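Local coordinates for xylulose kinase (Escherichia coli, PDB 2ITM), which is a homodimeric FGGY-family kinase that phosphorylates D-xylulose to D-xylulose 5-phosphate with ATP, at residues L82-A85 and V89-P92. Numbering follows the deposited sequence.
Sequences LLDA and VLRP
L82 and L90 are joined through their backbones: the amide of L90 donates to the carbonyl oxygen of L82, with 2.9 Å from N to O and a nearly straight N-H...O angle of 168°. This bond belongs to the single beta bridge between L83 and V89, where the chain returns after the turn at 86-88. A water joins the two segments beside it, accepting from L82 N and lying 2.8 Å from R91 O, to which it donates, so that L82 N and R91 O, too far apart to bond directly, each have a partner.

Apolar contacts lie on two faces. On one, L83 CD2 meets V89 CG2 at 3.6 Å, the side chains crossing at a slant; CG2, anti to the carbonyl carbon and beside the backbone N, is the methyl brought against the leucine. On the other, L90 reaches over the backbone from L83 C to D84 N: its CD2 lies 3.3 Å from D84 N and 3.8 Å from D84 CB, while its CB is 4.1 Å from L82 CB. A long, forked leucine has this reach, but here it is nearly eclipsed about CB-CG (chi2 2°), an unfavourable conformation consistent with the tight approach.

The polar ends are engaged by residues outside the two segments. D84 OD1 accepts from R88 N, which suits a short carboxylate at the start of a turn, and R91 forms salt bridges with E139 and E42.

This tight, hairpin-like reversal lies in the N-terminal FGGY region, L82's side chain about 12 Å from that of substrate-binding H78. It follows strand 81-83, whose other edge pairs antiparallel with strand 148-150. L83 also packs on L158 and V89 on Y155 of helix 152-161, whereas L82 and R91 lean on L132 and V135 of helix 128-138.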
loop_
_atom_site.group_PDB
_atom_site.type_symbol
_atom_site.label_atom_id
_atom_site.label_comp_id
_atom_site.label_asym_id
_atom_site.label_seq_id
_atom_site.Cartn_x
_atom_site.Cartn_y
_atom_site.Cartn_z
ATOM N N LEU A 82 -33.053 -2.135 27.661
ATOM C CA LEU A 82 -33.766 -1.281 28.597
ATOM C C LEU A 82 -35.253 -1.611 28.693
ATOM O O LEU A 82 -35.996 -1.472 27.726
ATOM C CB LEU A 82 -33.625 0.186 28.213
ATOM C CG LEU A 82 -32.272 0.883 28.130
ATOM C CD1 LEU A 82 -32.344 2.196 28.822
ATOM C CD2 LEU A 82 -31.134 0.053 28.648
ATOM N N LEU A 83 -35.682 -2.006 29.879
ATOM C CA LEU A 83 -37.061 -2.361 30.119
ATOM C C LEU A 83 -37.721 -1.386 31.081
ATOM O O LEU A 83 -37.105 -0.944 32.037
ATOM C CB LEU A 83 -37.138 -3.773 30.686
ATOM C CG LEU A 83 -36.500 -4.882 29.862
ATOM C CD1 LEU A 83 -36.714 -6.198 30.519
ATOM C CD2 LEU A 83 -37.014 -4.907 28.458
ATOM N N ASP A 84 -38.986 -1.073 30.833
ATOM C CA ASP A 84 -39.810 -0.438 31.833
ATOM C C ASP A 84 -40.381 -1.365 32.882
ATOM O O ASP A 84 -40.089 -2.527 32.916
ATOM C CB ASP A 84 -40.912 0.422 31.199
ATOM C CG ASP A 84 -42.041 -0.401 30.584
ATOM O OD1 ASP A 84 -42.123 -1.610 30.839
ATOM O OD2 ASP A 84 -42.891 0.096 29.841
ATOM N N ALA A 85 -41.217 -0.801 33.736
ATOM C CA ALA A 85 -41.771 -1.510 34.877
ATOM C C ALA A 85 -42.753 -2.568 34.455
ATOM O O ALA A 85 -43.058 -3.458 35.226
ATOM C CB ALA A 85 -42.434 -0.545 35.818
ATOM N N VAL A 89 -40.096 -3.192 26.260
ATOM C CA VAL A 89 -38.847 -2.763 25.665
ATOM C C VAL A 89 -38.877 -1.293 25.256
ATOM O O VAL A 89 -39.624 -0.909 24.375
ATOM C CB VAL A 89 -38.430 -3.669 24.496
ATOM C CG1 VAL A 89 -37.362 -3.024 23.681
ATOM C CG2 VAL A 89 -37.941 -5.005 25.014
ATOM N N LEU A 90 -38.033 -0.530 25.923
ATOM C CA LEU A 90 -38.088 0.917 25.893
ATOM C C LEU A 90 -37.464 1.474 24.614
ATOM O O LEU A 90 -37.975 2.406 24.023
ATOM C CB LEU A 90 -37.346 1.474 27.095
ATOM C CG LEU A 90 -38.094 2.244 28.173
ATOM C CD1 LEU A 90 -39.577 2.321 27.917
ATOM C CD2 LEU A 90 -37.787 1.751 29.566
ATOM N N ARG A 91 -36.344 0.888 24.213
ATOM C CA ARG A 91 -35.686 1.212 22.959
ATOM C C ARG A 91 -34.959 0.011 22.414
ATOM O O ARG A 91 -34.851 -0.994 23.076
ATOM C CB ARG A 91 -34.717 2.372 23.155
ATOM C CG ARG A 91 -33.400 1.991 23.802
ATOM C CD ARG A 91 -32.525 3.169 24.194
ATOM N NE ARG A 91 -32.229 4.089 23.086
ATOM C CZ ARG A 91 -31.858 3.731 21.869
ATOM N NH1 ARG A 91 -31.712 2.465 21.560
ATOM N NH2 ARG A 91 -31.628 4.653 20.953
ATOM N N PRO A 92 -34.461 0.104 21.194
ATOM C CA PRO A 92 -33.682 -0.996 20.635
ATOM C C PRO A 92 -32.391 -1.229 21.419
ATOM O O PRO A 92 -31.843 -0.303 21.988
ATOM C CB PRO A 92 -33.368 -0.519 19.192
ATOM C CG PRO A 92 -34.441 0.415 18.880
ATOM C CD PRO A 92 -34.739 1.113 20.166
HETATM O O HOH W 1 -33.025 -1.445 25.170
#